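Local coordinates for CMP/dCMP-type deaminase domain-containing protein (Aspergillus oryzae RIB40, PDB 7DRY) that is a zinc-dependent deaminase of the cytidine deaminase (CDA) fold that probably deaminates a pyrimidine intermediate of riboflavin biosynthesis, at residues A30-R35 and E83-E88; C65-Y70 and L93-T98; G103-G108 and V113-R118. One frame throughout, in Å; residues are numbered along the deposited sequence. Where two conformers were deposited one is given.

Contact 1. Residues A30-R35 and E83-E88; sequences AILVSR and EVLPSE
Strand 30-35 and the irregular loop 83-88 run in roughly the same direction where Leu32 and Ser34 face Leu85 and Glu88, the lines through the touching parts lying 21° apart, and the nearest CA atoms, those of Ser34 and Pro86, are 8.0 Å apart. Side chains and one water therefore bridge the gap. At the apolar end a single methyl pair makes the contact, Leu32 CD2 lying 3.9 Å from Leu85 CD2. Leu32 reaches out from the strand with CG anti to its own N (chi1 -178°), and the two side chains cross obliquely, meeting through one branch of each rather than along their lengths. The CB of Leu85 does not point straight at the strand; CG, anti to the carbonyl carbon, carries CD2 to the leucine. In the CDA fold a central sheet is layered with helices; here the loop that leads from helix 62-73 to strand 91-97 passes beside strand 29-36, the second strand from one side of that sheet. Leu85 and Pro86 of the loop both pack on Tyr70 of the helix, and Leu32 packs on its Cys66. Two residues along the strand the contact turns polar. Ser34 OG and Glu88 OE1 stand 4.3 Å apart, too far for a direct bond, and a water joins them, 2.6 Å from Ser34 OG and donating to Glu88 OE1 over 2.8 Å. The serine hydroxyl is further held by Arg91 NE, at the start of strand 91-97, which gives this buried oxygen a second partner. Glu88 was modelled in two conformers, so the water bridge describes one of them. The loop backbone is tied elsewhere: Leu85 O accepts from Arg124, and Glu88 O from Lys125.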
ATOM      1  N   ALA A  30       0.787   4.058   3.381  1.00  8.78           N
ATOM      2  CA  ALA A  30      -0.213   3.892   2.334  1.00  8.82           C
ATOM      3  C   ALA A  30      -1.293   4.952   2.475  1.00  9.94           C
ATOM      4  O   ALA A  30      -1.702   5.289   3.593  1.00  9.38           O
ATOM      5  CB  ALA A  30      -0.879   2.514   2.419  1.00  9.59           C
ATOM      6  N   ILE A  31      -1.773   5.453   1.332  1.00  8.54           N
ATOM      7  CA  ILE A  31      -2.840   6.451   1.285  1.00  8.82           C
ATOM      8  C   ILE A  31      -3.840   6.010   0.231  1.00 10.35           C
ATOM      9  O   ILE A  31      -3.460   5.740  -0.912  1.00 10.08           O
ATOM     10  CB  ILE A  31      -2.300   7.852   0.947  1.00  8.59           C
ATOM     11  CG1 ILE A  31      -1.384   8.355   2.070  1.00  9.32           C
ATOM     12  CG2 ILE A  31      -3.461   8.840   0.755  1.00 10.50           C
ATOM     13  CD1 ILE A  31      -0.609   9.632   1.726  1.00 11.23           C
ATOM     14  N   LEU A  32      -5.105   5.930   0.615  1.00  8.58           N
ATOM     15  CA  LEU A  32      -6.182   5.542  -0.288  1.00  8.98           C
ATOM     16  C   LEU A  32      -6.937   6.797  -0.707  1.00  9.22           C
ATOM     17  O   LEU A  32      -7.342   7.594   0.148  1.00 10.26           O
ATOM     18  CB  LEU A  32      -7.116   4.563   0.420  1.00  9.55           C
ATOM     19  CG  LEU A  32      -8.275   4.013  -0.418  1.00  9.80           C
ATOM     20  CD1 LEU A  32      -7.742   3.218  -1.611  1.00 12.18           C
ATOM     21  CD2 LEU A  32      -9.162   3.154   0.464  1.00 13.49           C
ATOM     22  N   VAL A  33      -7.093   6.991  -2.023  1.00  9.36           N
ATOM     23  CA  VAL A  33      -7.616   8.225  -2.603  1.00 12.27           C
ATOM     24  C   VAL A  33      -8.821   7.896  -3.478  1.00 11.11           C
ATOM     25  O   VAL A  33      -8.825   6.879  -4.181  1.00 10.82           O
ATOM     26  CB  VAL A  33      -6.517   8.894  -3.458  1.00 13.01           C
ATOM     27  CG1 VAL A  33      -7.026  10.161  -4.140  1.00 18.48           C
ATOM     28  CG2 VAL A  33      -5.281   9.197  -2.597  1.00 15.12           C
ATOM     29  N   SER A  34      -9.833   8.765  -3.452  1.00  9.11           N
ATOM     30  CA  SER A  34     -10.932   8.739  -4.421  1.00 11.19           C
ATOM     31  C   SER A  34     -10.670   9.813  -5.472  1.00 10.98           C
ATOM     32  O   SER A  34     -10.530  10.997  -5.139  1.00 12.85           O
ATOM     33  CB  SER A  34     -12.287   8.986  -3.758  1.00 10.29           C
ATOM     34  OG  SER A  34     -13.297   9.211  -4.739  1.00 13.37           O
ATOM     35  N   ARG A  35     -10.611   9.399  -6.732  1.00 11.52           N
ATOM     36  CA  ARG A  35     -10.180  10.249  -7.832  1.00 12.27           C
ATOM     37  C   ARG A  35     -11.204  10.175  -8.958  1.00 13.95           C
ATOM     38  O   ARG A  35     -11.721   9.098  -9.273  1.00 13.50           O
ATOM     39  CB  ARG A  35      -8.813   9.751  -8.339  1.00 13.35           C
ATOM     40  CG  ARG A  35      -8.314  10.407  -9.610  1.00 14.15           C
ATOM     41  CD  ARG A  35      -6.834  10.100  -9.799  1.00 16.45           C
ATOM     42  NE  ARG A  35      -6.030  10.731  -8.759  1.00 12.84           N
ATOM     43  CZ  ARG A  35      -4.827  10.306  -8.379  1.00 14.51           C
ATOM     44  NH1 ARG A  35      -4.274   9.246  -8.963  1.00 14.75           N
ATOM     45  NH2 ARG A  35      -4.179  10.945  -7.415  1.00 14.36           N
ATOM     46  N   GLU A  83     -17.558  -3.820   2.044  1.00 15.46           N
ATOM     47  CA  GLU A  83     -18.963  -3.429   2.070  1.00 14.79           C
ATOM     48  C   GLU A  83     -19.148  -1.931   2.261  1.00 15.17           C
ATOM     49  O   GLU A  83     -20.230  -1.412   1.957  1.00 18.47           O
ATOM     50  CB  GLU A  83     -19.684  -4.125   3.227  1.00 19.45           C
ATOM     51  CG  GLU A  83     -19.659  -5.638   3.190  1.00 21.80           C
ATOM     52  CD  GLU A  83     -20.329  -6.259   4.410  1.00 29.92           C
ATOM     53  OE1 GLU A  83     -20.852  -5.511   5.262  1.00 34.29           O
ATOM     54  OE2 GLU A  83     -20.305  -7.499   4.521  1.00 30.62           O
ATOM     55  N   VAL A  84     -18.135  -1.233   2.764  1.00 15.80           N
ATOM     56  CA  VAL A  84     -18.274   0.162   3.172  1.00 14.05           C
ATOM     57  C   VAL A  84     -17.377   1.119   2.403  1.00 13.14           C
ATOM     58  O   VAL A  84     -17.570   2.340   2.515  1.00 14.66           O
ATOM     59  CB  VAL A  84     -18.073   0.353   4.691  1.00 13.77           C
ATOM     60  CG1 VAL A  84     -19.172  -0.371   5.471  1.00 16.91           C
ATOM     61  CG2 VAL A  84     -16.697  -0.126   5.108  1.00 13.90           C
ATOM     62  N   LEU A  85     -16.390   0.632   1.653  1.00 13.24           N
ATOM     63  CA  LEU A  85     -15.554   1.544   0.887  1.00 12.82           C
ATOM     64  C   LEU A  85     -16.397   2.257  -0.170  1.00 12.79           C
ATOM     65  O   LEU A  85     -17.371   1.694  -0.692  1.00 14.68           O
ATOM     66  CB  LEU A  85     -14.430   0.786   0.194  1.00 13.06           C
ATOM     67  CG  LEU A  85     -13.294   0.371   1.125  1.00 12.08           C
ATOM     68  CD1 LEU A  85     -12.408  -0.655   0.411  1.00 15.52           C
ATOM     69  CD2 LEU A  85     -12.490   1.579   1.599  1.00 12.85           C
ATOM     70  N   PRO A  86     -16.036   3.493  -0.519  1.00 12.73           N
ATOM     71  CA  PRO A  86     -16.807   4.226  -1.533  1.00 14.99           C
ATOM     72  C   PRO A  86     -16.854   3.477  -2.854  1.00 13.84           C
ATOM     73  O   PRO A  86     -15.888   2.824  -3.259  1.00 14.67           O
ATOM     74  CB  PRO A  86     -16.029   5.539  -1.687  1.00 16.47           C
ATOM     75  CG  PRO A  86     -15.271   5.688  -0.433  1.00 14.39           C
ATOM     76  CD  PRO A  86     -14.931   4.300   0.029  1.00 13.08           C
ATOM     77  N   SER A  87     -17.994   3.605  -3.537  1.00 14.26           N
ATOM     78  CA  SER A  87     -18.192   2.984  -4.842  1.00 14.99           C
ATOM     79  C   SER A  87     -19.160   3.895  -5.598  1.00 18.90           C
ATOM     80  O   SER A  87     -20.368   3.665  -5.625  1.00 25.23           O
ATOM     81  CB  SER A  87     -18.735   1.567  -4.705  1.00 17.60           C
ATOM     82  OG  SER A  87     -18.704   0.895  -5.955  1.00 21.33           O
ATOM     83  N   GLU A  88     -18.596   4.892  -6.277  0.50 15.88           N
ATOM     84  CA  GLU A  88     -19.330   5.772  -7.169  0.50 21.08           C
ATOM     85  C   GLU A  88     -18.794   5.587  -8.583  0.50 17.96           C
ATOM     86  O   GLU A  88     -17.572   5.591  -8.780  0.50 15.52           O
ATOM     87  CB  GLU A  88     -19.148   7.232  -6.732  0.50 27.06           C
ATOM     88  CG  GLU A  88     -19.204   7.433  -5.222  0.50 29.85           C
ATOM     89  CD  GLU A  88     -18.469   8.680  -4.770  0.50 33.76           C
ATOM     90  OE1 GLU A  88     -17.499   8.552  -3.985  0.50 30.19           O
ATOM     91  OE2 GLU A  88     -18.857   9.786  -5.206  0.50 35.15           O
TER
HETATM   92  O   HOH W   1     -15.039   7.301  -4.508  1.00 17.93           O

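Contact 2. Residues C65-Y70 and L93-T98; sequences CCLSNY and LVMYVT
Met95 CE is the meeting point of strand 93-97 and helix 65-70: this one methyl group lies 4.0 Å from Cys66 SG and 4.3 Å from Leu67 CG. Between these two segments the contact is apolar packing. The methionine starts straight, with CG anti to the backbone N (chi1 -174°) and SD carrying the extension on, then bends at its last torsion (chi3 -81°), which turns the methyl toward the two neighbouring residues of the helix. The CB of Cys66 points toward the strand, and SG, anti to the backbone N, meets the methyl; the CB of Leu67 does not point straight at the strand, but its CG still touches. The nearest CA atoms, those of Cys66 and Met95, are 9.4 Å apart, so the side chains span the gap. Around this core, Leu32 of the adjacent strand packs on both Cys66 and Met95, while Ile127 and Ile130 of strand 127-132 flank the methionine from the other neighbouring strand. Backbone bonds from Met95 to Lys129 and Tyr131 fix its place in the sheet, and Cys66 O is bonded to Ser49 OG. The Met95 side chain also comes within about 4 Å of the Glu63 side chain and about 9 Å of the zinc ion. Such packing of the helix that starts within the His-Ala-Glu motif against the central sheet, near the metal site, is typical of the CDA fold.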
ATOM      1  N   CYS A  65      -3.320  -1.810   7.524  1.00 10.56           N
ATOM      2  CA  CYS A  65      -3.755  -0.801   8.485  1.00  9.35           C
ATOM      3  C   CYS A  65      -4.633   0.252   7.822  1.00 10.02           C
ATOM      4  O   CYS A  65      -5.599   0.732   8.423  1.00 10.07           O
ATOM      5  CB  CYS A  65      -2.527  -0.148   9.106  1.00 10.15           C
ATOM      6  SG  CYS A  65      -1.745  -1.264  10.321  1.00 10.48           S
ATOM      7  N   CYS A  66      -4.302   0.642   6.592  1.00  8.59           N
ATOM      8  CA  CYS A  66      -5.111   1.625   5.878  1.00  8.86           C
ATOM      9  C   CYS A  66      -6.556   1.150   5.748  1.00  9.80           C
ATOM     10  O   CYS A  66      -7.508   1.899   6.022  1.00  9.61           O
ATOM     11  CB  CYS A  66      -4.479   1.845   4.503  1.00 10.28           C
ATOM     12  SG  CYS A  66      -5.300   3.072   3.462  1.00 11.19           S
ATOM     13  N   LEU A  67      -6.734  -0.107   5.341  1.00  9.50           N
ATOM     14  CA  LEU A  67      -8.079  -0.657   5.188  1.00  9.58           C
ATOM     15  C   LEU A  67      -8.741  -0.888   6.537  1.00  9.96           C
ATOM     16  O   LEU A  67      -9.945  -0.637   6.696  1.00 10.79           O
ATOM     17  CB  LEU A  67      -8.008  -1.964   4.396  1.00 10.23           C
ATOM     18  CG  LEU A  67      -7.607  -1.793   2.927  1.00  9.65           C
ATOM     19  CD1 LEU A  67      -7.301  -3.134   2.271  1.00 13.37           C
ATOM     20  CD2 LEU A  67      -8.676  -1.059   2.146  1.00 14.31           C
ATOM     21  N   SER A  68      -7.975  -1.364   7.522  1.00  9.86           N
ATOM     22  CA  SER A  68      -8.560  -1.645   8.826  1.00  9.70           C
ATOM     23  C   SER A  68      -8.975  -0.364   9.539  1.00 10.76           C
ATOM     24  O   SER A  68      -9.973  -0.360  10.270  1.00 11.52           O
ATOM     25  CB  SER A  68      -7.549  -2.412   9.667  1.00 10.85           C
ATOM     26  OG  SER A  68      -7.410  -3.736   9.187  1.00 16.48           O
ATOM     27  N   ASN A  69      -8.226   0.728   9.356  1.00  8.78           N
ATOM     28  CA  ASN A  69      -8.635   2.004   9.931  1.00  8.76           C
ATOM     29  C   ASN A  69     -10.003   2.406   9.401  1.00 10.94           C
ATOM     30  O   ASN A  69     -10.886   2.823  10.163  1.00  9.97           O
ATOM     31  CB  ASN A  69      -7.616   3.083   9.567  1.00  8.96           C
ATOM     32  CG  ASN A  69      -6.327   2.968  10.344  1.00  9.44           C
ATOM     33  OD1 ASN A  69      -6.278   2.387  11.421  1.00 10.72           O
ATOM     34  ND2 ASN A  69      -5.271   3.556   9.801  1.00 10.12           N
ATOM     35  N   TYR A  70     -10.202   2.274   8.082  1.00  7.95           N
ATOM     36  CA  TYR A  70     -11.488   2.610   7.490  1.00  8.62           C
ATOM     37  C   TYR A  70     -12.588   1.701   8.028  1.00 10.00           C
ATOM     38  O   TYR A  70     -13.680   2.170   8.371  1.00  9.67           O
ATOM     39  CB  TYR A  70     -11.394   2.520   5.967  1.00 10.03           C
ATOM     40  CG  TYR A  70     -12.573   3.153   5.260  1.00  9.44           C
ATOM     41  CD1 TYR A  70     -12.572   4.500   4.914  1.00 10.05           C
ATOM     42  CD2 TYR A  70     -13.704   2.405   4.942  1.00 10.48           C
ATOM     43  CE1 TYR A  70     -13.644   5.073   4.271  1.00 10.67           C
ATOM     44  CE2 TYR A  70     -14.777   2.980   4.294  1.00 12.27           C
ATOM     45  CZ  TYR A  70     -14.738   4.315   3.962  1.00 12.36           C
ATOM     46  OH  TYR A  70     -15.822   4.887   3.321  1.00 16.10           O
ATOM     47  N   LEU A  93     -11.118   4.322  -6.753  1.00 11.98           N
ATOM     48  CA  LEU A  93     -10.246   4.271  -5.589  1.00  9.27           C
ATOM     49  C   LEU A  93      -8.855   3.866  -6.051  1.00 10.77           C
ATOM     50  O   LEU A  93      -8.696   2.895  -6.805  1.00 12.71           O
ATOM     51  CB  LEU A  93     -10.762   3.248  -4.582  1.00 11.68           C
ATOM     52  CG  LEU A  93     -12.033   3.639  -3.834  1.00 11.96           C
ATOM     53  CD1 LEU A  93     -12.514   2.452  -3.010  1.00 13.11           C
ATOM     54  CD2 LEU A  93     -11.762   4.840  -2.927  1.00 13.18           C
ATOM     55  N   VAL A  94      -7.862   4.626  -5.618  1.00 10.85           N
ATOM     56  CA  VAL A  94      -6.466   4.388  -5.948  1.00 10.63           C
ATOM     57  C   VAL A  94      -5.702   4.355  -4.635  1.00 11.05           C
ATOM     58  O   VAL A  94      -5.924   5.206  -3.767  1.00 12.20           O
ATOM     59  CB  VAL A  94      -5.936   5.525  -6.841  1.00 13.99           C
ATOM     60  CG1 VAL A  94      -4.444   5.424  -7.017  1.00 21.58           C
ATOM     61  CG2 VAL A  94      -6.669   5.527  -8.183  1.00 15.05           C
ATOM     62  N   MET A  95      -4.813   3.380  -4.478  1.00  9.24           N
ATOM     63  CA  MET A  95      -3.957   3.311  -3.303  1.00  9.39           C
ATOM     64  C   MET A  95      -2.512   3.600  -3.680  1.00 11.00           C
ATOM     65  O   MET A  95      -1.966   2.979  -4.599  1.00 12.43           O
ATOM     66  CB  MET A  95      -4.065   1.959  -2.599  1.00 11.16           C
ATOM     67  CG  MET A  95      -3.289   1.944  -1.283  1.00 11.77           C
ATOM     68  SD  MET A  95      -3.331   0.369  -0.411  1.00 13.98           S
ATOM     69  CE  MET A  95      -4.931   0.495   0.397  1.00 13.43           C
ATOM     70  N   TYR A  96      -1.914   4.564  -2.985  1.00  9.55           N
ATOM     71  CA  TYR A  96      -0.480   4.800  -3.036  1.00 10.57           C
ATOM     72  C   TYR A  96       0.171   4.080  -1.865  1.00 10.21           C
ATOM     73  O   TYR A  96      -0.368   4.055  -0.754  1.00  9.39           O
ATOM     74  CB  TYR A  96      -0.187   6.296  -2.919  1.00  9.81           C
ATOM     75  CG  TYR A  96      -0.614   7.097  -4.119  1.00  9.22           C
ATOM     76  CD1 TYR A  96      -1.908   7.630  -4.211  1.00 10.02           C
ATOM     77  CD2 TYR A  96       0.270   7.338  -5.167  1.00 10.26           C
ATOM     78  CE1 TYR A  96      -2.300   8.366  -5.326  1.00 13.16           C
ATOM     79  CE2 TYR A  96      -0.116   8.065  -6.285  1.00 11.00           C
ATOM     80  CZ  TYR A  96      -1.393   8.587  -6.355  1.00 11.41           C
ATOM     81  OH  TYR A  96      -1.770   9.312  -7.451  1.00 13.79           O
ATOM     82  N   VAL A  97       1.322   3.469  -2.116  1.00  9.94           N
ATOM     83  CA  VAL A  97       2.041   2.756  -1.066  1.00 10.67           C
ATOM     84  C   VAL A  97       3.517   2.784  -1.430  1.00 10.30           C
ATOM     85  O   VAL A  97       3.860   2.712  -2.609  1.00 11.40           O
ATOM     86  CB  VAL A  97       1.465   1.330  -0.900  1.00 15.30           C
ATOM     87  CG1 VAL A  97       1.500   0.571  -2.204  1.00 18.54           C
ATOM     88  CG2 VAL A  97       2.172   0.562   0.189  1.00 14.19           C
ATOM     89  N   THR A  98       4.396   2.943  -0.432  1.00 10.14           N
ATOM     90  CA  THR A  98       5.797   3.157  -0.797  1.00 10.65           C
ATOM     91  C   THR A  98       6.381   1.932  -1.492  1.00 11.87           C
ATOM     92  O   THR A  98       7.126   2.071  -2.466  1.00 12.32           O
ATOM     93  CB  THR A  98       6.660   3.599   0.391  1.00 11.10           C
ATOM     94  OG1 THR A  98       6.608   2.619   1.433  1.00 12.27           O
ATOM     95  CG2 THR A  98       6.212   4.957   0.921  1.00 11.00           C
TER

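Contact 3. Residues G103-G108 and V113-R118; sequences GKRLSG and VQRIIR. With SO4 (sulfate ion), chain C.
The loop 103-108 and residues 113-118, on helix 112-117, belong to the zinc motif of the cytidine deaminase family, in which two cysteines, here Cys102 and Cys112, bind the metal together with His61; the contact closes the loop between those cysteines onto the helix that carries the second. At its root, Gln114 NE2 gives a weak but nearly straight hydrogen bond to Gly103 O (3.4 Å, 171° at the hydrogen). A bend at chi2 (87°) folds the glutamine amide back to this carbonyl. Beside it Val113 CG2 packs 4.4 Å from Gly103 N. Farther out, Arg105 and Arg115 cross at about a right angle with their guanidinium planes 60° apart, and a water lies between them: it accepts from Arg105 NH2 and, in the plane of the Arg115 guanidinium, from Arg115 NE at 2.8 Å. Arg105 is bent at chi3, which swings its guanidinium toward a sulfate ion, probably from the crystallisation liquor. Sulfate O3 sits at the guanidinium edge, 2.9 Å from Arg105 NE, with a weak second bond from NH1. Sulfate O3 also takes Ser107 OG at 2.7 Å and Ser107 N at 3.2 Å. Sulfate O4 accepts from Leu106 N at 2.9 Å. Asn59 O and Gln64 OE1 steady Arg105. With His61 NE2 and Asn59 ND2, which also bond the sulfate, one arginine, two backbone N-H groups and a hydroxyl form an anion pocket beside the zinc site, the Arg105 side chain about 5 Å from the zinc ion. Four donors on O3, one of them weak, and a peptide N-H on O4 would help orient a bound tetrahedral anion, consistent with a place that could hold a phosphate-like group of a substrate.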
ATOM      1  N   GLY A 103       2.414 -10.276  -1.951  1.00 16.22           N
ATOM      2  CA  GLY A 103       1.553 -11.363  -2.371  1.00 19.31           C
ATOM      3  C   GLY A 103       1.790 -12.627  -1.575  1.00 19.22           C
ATOM      4  O   GLY A 103       1.093 -13.631  -1.754  1.00 21.68           O
ATOM      5  N   LYS A 104       2.787 -12.578  -0.693  1.00 19.90           N
ATOM      6  CA  LYS A 104       3.162 -13.675   0.182  1.00 22.97           C
ATOM      7  C   LYS A 104       3.742 -13.050   1.441  1.00 21.03           C
ATOM      8  O   LYS A 104       4.405 -12.011   1.370  1.00 21.35           O
ATOM      9  CB  LYS A 104       4.213 -14.569  -0.490  1.00 27.45           C
ATOM     10  CG  LYS A 104       4.588 -15.802   0.308  1.00 42.99           C
ATOM     11  CD  LYS A 104       5.025 -16.941  -0.603  1.00 53.60           C
ATOM     12  CE  LYS A 104       5.821 -17.986   0.162  1.00 59.71           C
ATOM     13  NZ  LYS A 104       7.288 -17.786   0.003  1.00 59.34           N
ATOM     14  N   ARG A 105       3.475 -13.666   2.590  1.00 21.85           N
ATOM     15  CA  ARG A 105       4.002 -13.183   3.859  1.00 21.54           C
ATOM     16  C   ARG A 105       4.654 -14.331   4.611  1.00 25.43           C
ATOM     17  O   ARG A 105       4.267 -15.491   4.456  1.00 29.02           O
ATOM     18  CB  ARG A 105       2.904 -12.532   4.720  1.00 24.51           C
ATOM     19  CG  ARG A 105       2.443 -11.199   4.173  1.00 22.18           C
ATOM     20  CD  ARG A 105       1.430 -10.507   5.086  1.00 22.17           C
ATOM     21  NE  ARG A 105       1.992 -10.239   6.406  1.00 21.78           N
ATOM     22  CZ  ARG A 105       1.417  -9.472   7.325  1.00 18.02           C
ATOM     23  NH1 ARG A 105       2.011  -9.302   8.502  1.00 21.85           N
ATOM     24  NH2 ARG A 105       0.252  -8.884   7.077  1.00 16.51           N
ATOM     25  N   LEU A 106       5.661 -13.993   5.423  1.00 26.15           N
ATOM     26  CA  LEU A 106       6.334 -15.011   6.225  1.00 28.28           C
ATOM     27  C   LEU A 106       5.432 -15.513   7.340  1.00 27.36           C
ATOM     28  O   LEU A 106       5.433 -16.707   7.662  1.00 32.37           O
ATOM     29  CB  LEU A 106       7.635 -14.456   6.796  1.00 30.55           C
ATOM     30  CG  LEU A 106       8.776 -14.456   5.784  1.00 34.22           C
ATOM     31  CD1 LEU A 106      10.010 -13.775   6.344  1.00 35.05           C
ATOM     32  CD2 LEU A 106       9.076 -15.881   5.389  1.00 41.10           C
ATOM     33  N   SER A 107       4.670 -14.614   7.951  1.00 29.84           N
ATOM     34  CA  SER A 107       3.651 -15.004   8.906  1.00 31.79           C
ATOM     35  C   SER A 107       2.474 -15.641   8.171  1.00 32.26           C
ATOM     36  O   SER A 107       2.432 -15.709   6.938  1.00 34.83           O
ATOM     37  CB  SER A 107       3.219 -13.786   9.717  1.00 30.58           C
ATOM     38  OG  SER A 107       2.509 -12.868   8.901  1.00 29.21           O
ATOM     39  N   GLY A 108       1.503 -16.121   8.938  1.00 37.26           N
ATOM     40  CA  GLY A 108       0.317 -16.681   8.335  1.00 33.16           C
ATOM     41  C   GLY A 108      -0.728 -15.670   7.936  1.00 30.56           C
ATOM     42  O   GLY A 108      -1.835 -16.048   7.547  1.00 32.04           O
ATOM     43  N   VAL A 113      -1.984  -7.936  -1.251  1.00 15.48           N
ATOM     44  CA  VAL A 113      -2.655  -7.977  -2.549  1.00 16.00           C
ATOM     45  C   VAL A 113      -4.016  -8.647  -2.425  1.00 15.99           C
ATOM     46  O   VAL A 113      -5.001  -8.210  -3.037  1.00 14.46           O
ATOM     47  CB  VAL A 113      -1.761  -8.644  -3.611  1.00 19.63           C
ATOM     48  CG1 VAL A 113      -2.567  -8.985  -4.856  1.00 27.44           C
ATOM     49  CG2 VAL A 113      -0.611  -7.728  -3.975  1.00 21.50           C
ATOM     50  N   GLN A 114      -4.105  -9.697  -1.607  1.00 15.89           N
ATOM     51  CA  GLN A 114      -5.384 -10.368  -1.410  1.00 16.32           C
ATOM     52  C   GLN A 114      -6.372  -9.474  -0.669  1.00 16.35           C
ATOM     53  O   GLN A 114      -7.571  -9.484  -0.978  1.00 17.22           O
ATOM     54  CB  GLN A 114      -5.160 -11.691  -0.680  1.00 18.95           C
ATOM     55  CG  GLN A 114      -4.497 -12.790  -1.539  1.00 24.80           C
ATOM     56  CD  GLN A 114      -2.969 -12.744  -1.528  1.00 24.87           C
ATOM     57  OE1 GLN A 114      -2.364 -11.685  -1.380  1.00 26.41           O
ATOM     58  NE2 GLN A 114      -2.339 -13.907  -1.689  1.00 29.50           N
ATOM     59  N   ARG A 115      -5.893  -8.694   0.311  1.00 14.55           N
ATOM     60  CA  ARG A 115      -6.752  -7.707   0.969  1.00 14.88           C
ATOM     61  C   ARG A 115      -7.263  -6.673  -0.029  1.00 14.07           C
ATOM     62  O   ARG A 115      -8.414  -6.230   0.058  1.00 14.80           O
ATOM     63  CB  ARG A 115      -6.006  -6.993   2.102  1.00 13.80           C
ATOM     64  CG  ARG A 115      -5.572  -7.884   3.238  1.00 15.59           C
ATOM     65  CD  ARG A 115      -4.862  -7.055   4.323  1.00 16.04           C
ATOM     66  NE  ARG A 115      -4.107  -7.955   5.171  1.00 18.15           N
ATOM     67  CZ  ARG A 115      -4.616  -8.627   6.198  1.00 21.08           C
ATOM     68  NH1 ARG A 115      -3.851  -9.467   6.877  1.00 24.40           N
ATOM     69  NH2 ARG A 115      -5.876  -8.439   6.560  1.00 22.20           N
ATOM     70  N   ILE A 116      -6.416  -6.282  -0.984  1.00 12.22           N
ATOM     71  CA  ILE A 116      -6.815  -5.311  -2.000  1.00 11.48           C
ATOM     72  C   ILE A 116      -7.826  -5.927  -2.966  1.00 13.99           C
ATOM     73  O   ILE A 116      -8.856  -5.321  -3.288  1.00 13.40           O
ATOM     74  CB  ILE A 116      -5.568  -4.785  -2.731  1.00 12.29           C
ATOM     75  CG1 ILE A 116      -4.739  -3.898  -1.806  1.00 13.46           C
ATOM     76  CG2 ILE A 116      -5.957  -4.052  -4.019  1.00 14.67           C
ATOM     77  CD1 ILE A 116      -3.312  -3.719  -2.294  1.00 14.98           C
ATOM     78  N   ILE A 117      -7.552  -7.147  -3.439  1.00 14.10           N
ATOM     79  CA  ILE A 117      -8.431  -7.792  -4.411  1.00 14.52           C
ATOM     80  C   ILE A 117      -9.827  -7.996  -3.838  1.00 15.09           C
ATOM     81  O   ILE A 117     -10.833  -7.859  -4.546  1.00 18.01           O
ATOM     82  CB  ILE A 117      -7.812  -9.116  -4.896  1.00 16.97           C
ATOM     83  CG1 ILE A 117      -6.603  -8.828  -5.788  1.00 19.36           C
ATOM     84  CG2 ILE A 117      -8.853  -9.980  -5.618  1.00 19.10           C
ATOM     85  CD1 ILE A 117      -5.776 -10.057  -6.079  1.00 20.21           C
ATOM     86  N   ARG A 118      -9.921  -8.328  -2.555  1.00 15.70           N
ATOM     87  CA  ARG A 118     -11.239  -8.609  -2.007  1.00 16.75           C
ATOM     88  C   ARG A 118     -12.077  -7.360  -1.757  1.00 16.09           C
ATOM     89  O   ARG A 118     -13.249  -7.492  -1.394  1.00 17.27           O
ATOM     90  CB  ARG A 118     -11.143  -9.490  -0.763  1.00 21.81           C
ATOM     91  CG  ARG A 118     -10.654  -8.785   0.438  1.00 20.12           C
ATOM     92  CD  ARG A 118     -10.635  -9.716   1.646  1.00 23.69           C
ATOM     93  NE  ARG A 118     -10.043  -9.011   2.775  1.00 23.13           N
ATOM     94  CZ  ARG A 118      -9.695  -9.571   3.925  1.00 21.02           C
ATOM     95  NH1 ARG A 118      -9.157  -8.814   4.873  1.00 21.84           N
ATOM     96  NH2 ARG A 118      -9.880 -10.875   4.130  1.00 21.58           N
TER
HETATM   97  S   SO4 C 301       5.639 -10.818   7.440  1.00 19.78           S
HETATM   98  O1  SO4 C 301       5.427  -9.381   7.208  1.00 22.19           O
HETATM   99  O2  SO4 C 301       6.408 -10.959   8.672  1.00 26.40           O
HETATM  100  O3  SO4 C 301       4.357 -11.478   7.597  1.00 23.28           O
HETATM  101  O4  SO4 C 301       6.356 -11.307   6.275  1.00 23.65           O
HETATM  102  O   HOH W   2      -1.299  -8.101   4.770  1.00 16.14           O

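In the fold
From the N terminus the chain first lays down strand 29-36, then helix 62-73, and contact 1 closes when loop 83-88 returns beside that strand. Contact 2 opens within this span, on the helix, and closes after it, on strand 91-97, so the two cross. They also touch: Val33 N and Ile31 O pair with Val94 O and Tyr96 N between neighbouring strands. Contact 3 follows both in series as a short loop ending on helix 112-117; it meets contact 2 where Leu67 CD1 packs against Arg115 O. Contacts 1 and 2 tie the sheet to helix 62-73 and the loop after it, while contact 3 folds the loop between the two zinc cysteines onto helix 112-117.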